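PDB 3PBP: nucleoporin NUP82 from Saccharomyces cerevisiae, which serves as a structural component of the nuclear pore complex, its N-terminal domain (this chain) taking part in the interaction with NUP116. Local coordinates for residues D321-L326 and R353-R358; A299-T304 and C316-D321; P289-L294 and L348-R353. The protein carries 1 engineered substitution. All blocks are in the same frame, centred on the assembly; numbering follows the deposited sequence.

Interaction 1 (D321-L326 and R353-R358)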
loop_
_atom_site.group_PDB
_atom_site.type_symbol
_atom_site.label_atom_id
_atom_site.label_comp_id
_atom_site.label_asym_id
_atom_site.label_seq_id
_atom_site.Cartn_x
_atom_site.Cartn_y
_atom_site.Cartn_z
ATOM N N ASP A 321 -6.188 -15.669 12.260
ATOM C CA ASP A 321 -7.164 -16.168 13.217
ATOM C C ASP A 321 -8.613 -15.830 12.900
ATOM O O ASP A 321 -9.483 -15.928 13.771
ATOM C CB ASP A 321 -6.815 -15.653 14.620
ATOM C CG ASP A 321 -7.085 -14.166 14.787
ATOM O OD1 ASP A 321 -6.866 -13.407 13.817
ATOM O OD2 ASP A 321 -7.505 -13.754 15.893
ATOM N N GLY A 322 -8.876 -15.444 11.656
ATOM C CA GLY A 322 -10.234 -15.094 11.279
ATOM C C GLY A 322 -10.710 -13.892 12.073
ATOM O O GLY A 322 -11.899 -13.744 12.346
ATOM N N SER A 323 -9.763 -13.031 12.439
ATOM C CA SER A 323 -10.048 -11.830 13.219
ATOM C C SER A 323 -9.975 -10.564 12.343
ATOM O O SER A 323 -9.347 -10.543 11.266
ATOM C CB SER A 323 -9.056 -11.736 14.391
ATOM O OG SER A 323 -9.489 -10.835 15.397
ATOM N N LEU A 324 -10.616 -9.507 12.827
ATOM C CA LEU A 324 -10.671 -8.233 12.120
ATOM C C LEU A 324 -10.387 -7.108 13.092
ATOM O O LEU A 324 -10.911 -7.116 14.199
ATOM C CB LEU A 324 -12.080 -8.033 11.575
ATOM C CG LEU A 324 -12.280 -7.741 10.102
ATOM C CD1 LEU A 324 -11.618 -8.831 9.276
ATOM C CD2 LEU A 324 -13.767 -7.660 9.827
ATOM N N ILE A 325 -9.555 -6.148 12.709
ATOM C CA ILE A 325 -9.324 -5.017 13.600
ATOM C C ILE A 325 -9.701 -3.739 12.857
ATOM O O ILE A 325 -9.193 -3.459 11.773
ATOM C CB ILE A 325 -7.851 -4.927 14.129
ATOM C CG1 ILE A 325 -6.863 -4.643 12.996
ATOM C CG2 ILE A 325 -7.491 -6.196 14.839
ATOM C CD1 ILE A 325 -5.457 -4.280 13.485
ATOM N N LEU A 326 -10.629 -2.987 13.433
ATOM C CA LEU A 326 -11.091 -1.746 12.841
ATOM C C LEU A 326 -10.245 -0.635 13.438
ATOM O O LEU A 326 -10.266 -0.414 14.638
ATOM C CB LEU A 326 -12.575 -1.554 13.156
ATOM C CG LEU A 326 -13.492 -2.691 12.677
ATOM C CD1 LEU A 326 -14.946 -2.301 12.889
ATOM C CD2 LEU A 326 -13.245 -2.972 11.195
ATOM N N ARG A 353 -12.311 -4.972 17.668
ATOM C CA ARG A 353 -11.812 -6.198 17.085
ATOM C C ARG A 353 -13.018 -7.137 16.875
ATOM O O ARG A 353 -13.885 -7.264 17.745
ATOM C CB ARG A 353 -10.784 -6.853 17.997
ATOM C CG ARG A 353 -10.137 -8.059 17.352
ATOM C CD ARG A 353 -9.251 -8.793 18.300
ATOM N NE ARG A 353 -8.661 -9.946 17.641
ATOM C CZ ARG A 353 -7.959 -10.878 18.273
ATOM N NH1 ARG A 353 -7.768 -10.782 19.584
ATOM N NH2 ARG A 353 -7.446 -11.901 17.600
ATOM N N VAL A 354 -13.075 -7.774 15.709
ATOM C CA VAL A 354 -14.169 -8.676 15.382
ATOM C C VAL A 354 -13.625 -10.055 15.040
ATOM O O VAL A 354 -12.910 -10.214 14.048
ATOM C CB VAL A 354 -14.979 -8.142 14.175
ATOM C CG1 VAL A 354 -16.085 -9.115 13.805
ATOM C CG2 VAL A 354 -15.560 -6.776 14.504
ATOM N N LYS A 355 -13.944 -11.049 15.871
ATOM C CA LYS A 355 -13.496 -12.417 15.614
ATOM C C LYS A 355 -14.628 -13.163 14.922
ATOM O O LYS A 355 -15.693 -13.371 15.506
ATOM C CB LYS A 355 -13.133 -13.132 16.917
ATOM C CG LYS A 355 -12.045 -12.451 17.725
ATOM C CD LYS A 355 -11.703 -13.247 18.981
ATOM C CE LYS A 355 -10.730 -12.478 19.868
ATOM N NZ LYS A 355 -10.408 -13.199 21.128
ATOM N N LEU A 356 -14.398 -13.552 13.672
ATOM C CA LEU A 356 -15.404 -14.265 12.890
ATOM C C LEU A 356 -15.132 -15.763 12.932
ATOM O O LEU A 356 -15.930 -16.564 12.437
ATOM C CB LEU A 356 -15.395 -13.769 11.439
ATOM C CG LEU A 356 -15.554 -12.257 11.238
ATOM C CD1 LEU A 356 -15.358 -11.910 9.775
ATOM C CD2 LEU A 356 -16.927 -11.811 11.734
ATOM N N GLN A 357 -13.994 -16.132 13.518
ATOM C CA GLN A 357 -13.608 -17.531 13.655
ATOM C C GLN A 357 -13.803 -18.343 12.372
ATOM O O GLN A 357 -14.048 -19.548 12.420
ATOM C CB GLN A 357 -14.406 -18.157 14.799
ATOM C CG GLN A 357 -14.179 -17.454 16.121
ATOM C CD GLN A 357 -15.256 -17.760 17.141
ATOM O OE1 GLN A 357 -16.420 -17.395 16.962
ATOM N NE2 GLN A 357 -14.875 -18.437 18.221
ATOM N N ARG A 358 -13.710 -17.673 11.228
ATOM C CA ARG A 358 -13.842 -18.328 9.932
ATOM C C ARG A 358 -12.621 -17.891 9.145
ATOM O O ARG A 358 -12.037 -16.854 9.449
ATOM C CB ARG A 358 -15.097 -17.851 9.206
ATOM C CG ARG A 358 -16.403 -18.134 9.913
ATOM C CD ARG A 358 -17.501 -17.294 9.288
ATOM N NE ARG A 358 -18.824 -17.528 9.862
ATOM C CZ ARG A 358 -19.525 -18.650 9.708
ATOM N NH1 ARG A 358 -19.025 -19.657 8.992
ATOM N NH2 ARG A 358 -20.737 -18.752 10.254
#
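Asp321, at the turn before strand 323-329, reaches back with OD2 to Arg353 NH2 (2.5 Å), a salt bridge whose hydrogen bond is bent and weak. The carboxylate lies at the edge of the guanidinium, the two planes 36° apart. Gly322, in a left-handed turn conformation, offers O to Leu356 N (2.8 Å) and, weakly, to Gln357 N. With chi1 near -163°, OG of Ser323 lies across from the backbone N and beside the carbonyl carbon, which turns it to Arg353 NE (2.6 Å); NH2 adds a weak bond. Leu324 and Val354 form the antiparallel hydrogen-bonded pair: Val354 N gives a straight bond to Leu324 O (2.7 Å), Leu324 N a weaker one to Val354 O. Their side chains leave on the opposite face, CB to CB 3.9 Å, and Leu324 runs on to Val375 and Val384 of the next sheet of the beta-propeller. Ile325 CG2 meets the aliphatic part of Arg353, 4.1 Å from Arg353 CG. Lys355 lays CE over one guanidinium face, while its NZ pairs with Glu293. Gripped by a hydroxyl at NE and a carboxylate at NH2, the guanidinium is probably restrained in its rotation, and Asp321 offsets its positive charge.

Interaction 2 (A299-T304 and C316-D321)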
loop_
_atom_site.group_PDB
_atom_site.type_symbol
_atom_site.label_atom_id
_atom_site.label_comp_id
_atom_site.label_asym_id
_atom_site.label_seq_id
_atom_site.Cartn_x
_atom_site.Cartn_y
_atom_site.Cartn_z
ATOM N N ALA A 299 -1.309 -10.768 9.179
ATOM C CA ALA A 299 -2.289 -9.898 8.544
ATOM C C ALA A 299 -2.544 -10.400 7.113
ATOM O O ALA A 299 -1.606 -10.743 6.383
ATOM C CB ALA A 299 -1.770 -8.466 8.536
ATOM N N THR A 300 -3.813 -10.441 6.718
ATOM C CA THR A 300 -4.177 -10.943 5.391
ATOM C C THR A 300 -4.597 -9.894 4.363
ATOM O O THR A 300 -4.049 -9.845 3.254
ATOM C CB THR A 300 -5.325 -11.956 5.485
ATOM O OG1 THR A 300 -5.058 -12.885 6.532
ATOM C CG2 THR A 300 -5.446 -12.722 4.184
ATOM N N ASN A 301 -5.586 -9.076 4.729
ATOM C CA ASN A 301 -6.089 -8.042 3.836
ATOM C C ASN A 301 -6.277 -6.712 4.523
ATOM O O ASN A 301 -6.286 -6.613 5.744
ATOM C CB ASN A 301 -7.432 -8.452 3.235
ATOM C CG ASN A 301 -7.406 -9.845 2.656
ATOM O OD1 ASN A 301 -7.533 -10.829 3.386
ATOM N ND2 ASN A 301 -7.231 -9.943 1.340
ATOM N N ILE A 302 -6.421 -5.678 3.712
ATOM C CA ILE A 302 -6.658 -4.352 4.237
ATOM C C ILE A 302 -7.745 -3.700 3.374
ATOM O O ILE A 302 -7.789 -3.866 2.148
ATOM C CB ILE A 302 -5.360 -3.509 4.253
ATOM C CG1 ILE A 302 -5.634 -2.173 4.943
ATOM C CG2 ILE A 302 -4.826 -3.302 2.837
ATOM C CD1 ILE A 302 -4.377 -1.320 5.150
ATOM N N ALA A 303 -8.646 -2.989 4.029
ATOM C CA ALA A 303 -9.740 -2.346 3.329
ATOM C C ALA A 303 -9.984 -0.993 3.939
ATOM O O ALA A 303 -9.676 -0.759 5.105
ATOM C CB ALA A 303 -11.010 -3.191 3.441
ATOM N N THR A 304 -10.564 -0.108 3.145
ATOM C CA THR A 304 -10.858 1.224 3.616
ATOM C C THR A 304 -12.354 1.440 3.492
ATOM O O THR A 304 -12.930 1.202 2.441
ATOM C CB THR A 304 -10.061 2.250 2.803
ATOM O OG1 THR A 304 -8.776 2.431 3.410
ATOM C CG2 THR A 304 -10.768 3.557 2.760
ATOM N N CYS A 316 -9.514 -1.284 7.817
ATOM C CA CYS A 316 -9.791 -2.623 8.308
ATOM C C CYS A 316 -8.715 -3.604 7.870
ATOM O O CYS A 316 -8.315 -3.612 6.704
ATOM C CB CYS A 316 -11.156 -3.107 7.815
ATOM S SG CYS A 316 -11.584 -4.797 8.369
ATOM N N VAL A 317 -8.251 -4.424 8.813
ATOM C CA VAL A 317 -7.221 -5.423 8.534
ATOM C C VAL A 317 -7.620 -6.847 8.957
ATOM O O VAL A 317 -8.159 -7.056 10.047
ATOM C CB VAL A 317 -5.905 -5.051 9.230
ATOM C CG1 VAL A 317 -4.812 -6.014 8.818
ATOM C CG2 VAL A 317 -5.515 -3.626 8.867
ATOM N N SER A 318 -7.354 -7.811 8.075
ATOM C CA SER A 318 -7.634 -9.235 8.303
ATOM C C SER A 318 -6.439 -9.934 8.931
ATOM O O SER A 318 -5.292 -9.501 8.758
ATOM C CB SER A 318 -7.902 -9.963 6.986
ATOM O OG SER A 318 -9.157 -9.620 6.452
ATOM N N PHE A 319 -6.712 -11.043 9.620
ATOM C CA PHE A 319 -5.665 -11.841 10.260
ATOM C C PHE A 319 -5.951 -13.344 10.190
ATOM O O PHE A 319 -7.111 -13.756 10.108
ATOM C CB PHE A 319 -5.506 -11.411 11.714
ATOM C CG PHE A 319 -4.623 -10.210 11.897
ATOM C CD1 PHE A 319 -3.241 -10.345 11.887
ATOM C CD2 PHE A 319 -5.177 -8.944 12.093
ATOM C CE1 PHE A 319 -2.418 -9.239 12.072
ATOM C CE2 PHE A 319 -4.363 -7.831 12.278
ATOM C CZ PHE A 319 -2.976 -7.980 12.268
ATOM N N ASP A 320 -4.880 -14.144 10.215
ATOM C CA ASP A 320 -4.961 -15.610 10.166
ATOM C C ASP A 320 -6.060 -16.192 11.047
ATOM O O ASP A 320 -6.755 -17.111 10.648
ATOM C CB ASP A 320 -3.655 -16.248 10.640
ATOM C CG ASP A 320 -2.589 -16.270 9.590
ATOM O OD1 ASP A 320 -2.883 -16.713 8.461
ATOM O OD2 ASP A 320 -1.445 -15.862 9.906
ATOM N N ASP A 321 -6.188 -15.669 12.260
ATOM C CA ASP A 321 -7.164 -16.168 13.217
ATOM C C ASP A 321 -8.613 -15.830 12.900
ATOM O O ASP A 321 -9.483 -15.928 13.771
ATOM C CB ASP A 321 -6.815 -15.653 14.620
ATOM C CG ASP A 321 -7.085 -14.166 14.787
ATOM O OD1 ASP A 321 -6.866 -13.407 13.817
ATOM O OD2 ASP A 321 -7.505 -13.754 15.893
#
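This is the antiparallel hairpin pairing of strands 299-306 and 313-319 within one blade of the beta-propeller, strand 299-306 forming one edge of its sheet. Two bonds close the pair Ala303 and Cys316: Ala303 N to Cys316 O (2.8 Å) and Cys316 N back to Ala303 O. Nearer the turn into Asp320 the register slips by one residue in a beta bulge, so that Thr300 and Asn301 both face Ser318. Thr300 N donates to Ser318 O at 2.7 Å, approaching well above the carbonyl plane, whereas Ser318 N is received by Asn301 O (2.8 Å). Ser318 CB fits against Thr300 CB at 3.6 Å. On the other face, Ala299 CB sits over the Phe319 ring, a CH-pi contact 4.1 Å from the centroid and 29° off the normal. The Phe319 torsion (chi1 -83°, CG beside the backbone N) swings the ring under Ala299. Val317 adds CG1 to Ala299 CB (3.9 Å) and CG2 to Ile302 CG1 (4.2 Å), the Val317 and Ile302 side chains crossing at a slant. Across the bulge Thr300 N and Asn301 O still bond to Ser318 O and N, so the pairing continues through the one-residue slip; the Ala299, Ile302 and Val317 face is apolar and packs on Leu197 of strand 194-198, whereas the other face mixes apolar and polar groups under Leu363.

Interaction 3 (P289-L294 and L348-R353)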
loop_
_atom_site.group_PDB
_atom_site.type_symbol
_atom_site.label_atom_id
_atom_site.label_comp_id
_atom_site.label_asym_id
_atom_site.label_seq_id
_atom_site.Cartn_x
_atom_site.Cartn_y
_atom_site.Cartn_z
ATOM N N PRO A 289 -4.191 0.362 20.632
ATOM C CA PRO A 289 -3.359 -0.663 21.271
ATOM C C PRO A 289 -3.439 -1.994 20.521
ATOM O O PRO A 289 -4.524 -2.540 20.346
ATOM C CB PRO A 289 -3.966 -0.754 22.660
ATOM C CG PRO A 289 -5.444 -0.611 22.362
ATOM C CD PRO A 289 -5.474 0.521 21.354
ATOM N N PHE A 290 -2.298 -2.523 20.097
ATOM C CA PHE A 290 -2.282 -3.786 19.369
ATOM C C PHE A 290 -2.613 -5.003 20.231
ATOM O O PHE A 290 -1.974 -5.235 21.257
ATOM C CB PHE A 290 -0.926 -4.010 18.716
ATOM C CG PHE A 290 -0.921 -5.155 17.760
ATOM C CD1 PHE A 290 -1.690 -5.104 16.596
ATOM C CD2 PHE A 290 -0.198 -6.306 18.035
ATOM C CE1 PHE A 290 -1.744 -6.190 15.718
ATOM C CE2 PHE A 290 -0.243 -7.396 17.164
ATOM C CZ PHE A 290 -1.022 -7.337 15.999
ATOM N N PRO A 291 -3.609 -5.807 19.812
ATOM C CA PRO A 291 -4.064 -7.019 20.514
ATOM C C PRO A 291 -2.944 -8.040 20.651
ATOM O O PRO A 291 -2.348 -8.447 19.651
ATOM C CB PRO A 291 -5.184 -7.547 19.615
ATOM C CG PRO A 291 -5.684 -6.319 18.920
ATOM C CD PRO A 291 -4.402 -5.597 18.589
ATOM N N GLY A 292 -2.671 -8.465 21.878
ATOM C CA GLY A 292 -1.612 -9.432 22.097
ATOM C C GLY A 292 -1.717 -10.743 21.331
ATOM O O GLY A 292 -0.714 -11.239 20.828
ATOM N N GLU A 293 -2.919 -11.302 21.231
ATOM C CA GLU A 293 -3.102 -12.576 20.542
ATOM C C GLU A 293 -2.522 -12.564 19.149
ATOM O O GLU A 293 -1.815 -13.486 18.742
ATOM C CB GLU A 293 -4.583 -12.938 20.399
ATOM C CG GLU A 293 -5.419 -12.915 21.661
ATOM C CD GLU A 293 -6.766 -13.617 21.459
ATOM O OE1 GLU A 293 -7.496 -13.269 20.501
ATOM O OE2 GLU A 293 -7.098 -14.523 22.259
ATOM N N LEU A 294 -2.848 -11.505 18.418
ATOM C CA LEU A 294 -2.438 -11.342 17.026
ATOM C C LEU A 294 -0.946 -11.425 16.713
ATOM O O LEU A 294 -0.564 -11.567 15.550
ATOM C CB LEU A 294 -3.038 -10.040 16.477
ATOM C CG LEU A 294 -4.574 -10.058 16.547
ATOM C CD1 LEU A 294 -5.134 -8.668 16.293
ATOM C CD2 LEU A 294 -5.126 -11.064 15.547
ATOM N N LEU A 348 -2.228 4.928 14.035
ATOM C CA LEU A 348 -3.542 4.322 13.938
ATOM C C LEU A 348 -3.959 3.863 15.335
ATOM O O LEU A 348 -3.142 3.403 16.138
ATOM C CB LEU A 348 -3.519 3.120 13.005
ATOM C CG LEU A 348 -3.426 3.410 11.519
ATOM C CD1 LEU A 348 -3.327 2.097 10.780
ATOM C CD2 LEU A 348 -4.645 4.199 11.075
ATOM N N VAL A 349 -5.244 3.979 15.613
ATOM C CA VAL A 349 -5.780 3.596 16.898
ATOM C C VAL A 349 -6.821 2.501 16.717
ATOM O O VAL A 349 -7.619 2.565 15.793
ATOM C CB VAL A 349 -6.413 4.832 17.573
ATOM C CG1 VAL A 349 -7.148 4.435 18.820
ATOM C CG2 VAL A 349 -5.327 5.834 17.910
ATOM N N LEU A 350 -6.810 1.500 17.594
ATOM C CA LEU A 350 -7.775 0.399 17.523
ATOM C C LEU A 350 -9.102 0.810 18.127
ATOM O O LEU A 350 -9.140 1.251 19.268
ATOM C CB LEU A 350 -7.273 -0.828 18.289
ATOM C CG LEU A 350 -8.221 -2.033 18.265
ATOM C CD1 LEU A 350 -7.830 -2.965 17.127
ATOM C CD2 LEU A 350 -8.146 -2.777 19.568
ATOM N N ILE A 351 -10.182 0.662 17.367
ATOM C CA ILE A 351 -11.518 1.004 17.850
ATOM C C ILE A 351 -12.271 -0.251 18.267
ATOM O O ILE A 351 -13.006 -0.246 19.246
ATOM C CB ILE A 351 -12.339 1.725 16.770
ATOM C CG1 ILE A 351 -11.787 3.136 16.550
ATOM C CG2 ILE A 351 -13.787 1.796 17.187
ATOM C CD1 ILE A 351 -12.494 3.913 15.453
ATOM N N GLU A 352 -12.083 -1.327 17.513
ATOM C CA GLU A 352 -12.739 -2.591 17.809
ATOM C C GLU A 352 -12.081 -3.790 17.110
ATOM O O GLU A 352 -11.375 -3.649 16.107
ATOM C CB GLU A 352 -14.219 -2.524 17.406
ATOM C CG GLU A 352 -14.804 -3.889 17.036
ATOM C CD GLU A 352 -16.263 -3.845 16.657
ATOM O OE1 GLU A 352 -16.634 -2.978 15.834
ATOM O OE2 GLU A 352 -17.031 -4.688 17.181
ATOM N N ARG A 353 -12.311 -4.972 17.668
ATOM C CA ARG A 353 -11.812 -6.198 17.085
ATOM C C ARG A 353 -13.018 -7.137 16.875
ATOM O O ARG A 353 -13.885 -7.264 17.745
ATOM C CB ARG A 353 -10.784 -6.853 17.997
ATOM C CG ARG A 353 -10.137 -8.059 17.352
ATOM C CD ARG A 353 -9.251 -8.793 18.300
ATOM N NE ARG A 353 -8.661 -9.946 17.641
ATOM C CZ ARG A 353 -7.959 -10.878 18.273
ATOM N NH1 ARG A 353 -7.768 -10.782 19.584
ATOM N NH2 ARG A 353 -7.446 -11.901 17.600
#
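Leu294 and Glu293 meet the Arg353 guanidinium in different ways, one over a face and the other at its edge. Leu294 comes from the opposite direction and sets CG 3.5 Å above the guanidinium plane of Arg353, toward the rim. Glu293 crosses at a slant with its carboxylate 84° from the guanidinium plane, almost perpendicular. Glu293 OE1 forms a salt bridge with Arg353 NH1 (2.7 Å), met on the anti side and 29° out of the carboxylate plane, with a weak bond from Arg353 NH2 (3.2 Å). The arginine is extended from CG to NE, long enough to bring NH1 to this acidic partner while NH2 keeps Asp321. The contact ties the loop after strand 286-288, which turns into a 3-10 segment at Glu293 and Leu294, to strand 347-355 of the same propeller blade. That strand carries a classic beta bulge, Ile351 and Glu352 both opposite Leu326. Before the bulge, Pro289, which follows a cis peptide bond, sets CD 3.8 Å from Leu350 CB, the two side chains at about a right angle. Pro291 continues this apolar patch, CG 4.4 Å from Leu350 CD2. Phe290 turns away from the strand and packs on Lys98 of the NUP116 chain.

All three contacts involve one blade sheet and step across it: interaction 2 pairs strands 299-306 and 313-319, interaction 1 pairs 323-329 with 347-355, and interaction 3 lays the 289-294 loop on strand 347-355. The centres of interactions 1 and 2 are about 8 Å apart, joined by a probable hydrogen bond from Ile325 N to Val317 O (3.1 Å) and by Leu324 CG on Cys316 SG (3.5 Å). Interactions 1 and 3, about 11 Å apart between centres, share Arg353, and Ile325 CB packs on Leu350 CD1 at 3.6 Å. Leu294 CD2 also touches Phe319 CG (3.8 Å), and Phe290 CE1 meets Phe319 CZ (4.1 Å), linking interactions 2 and 3.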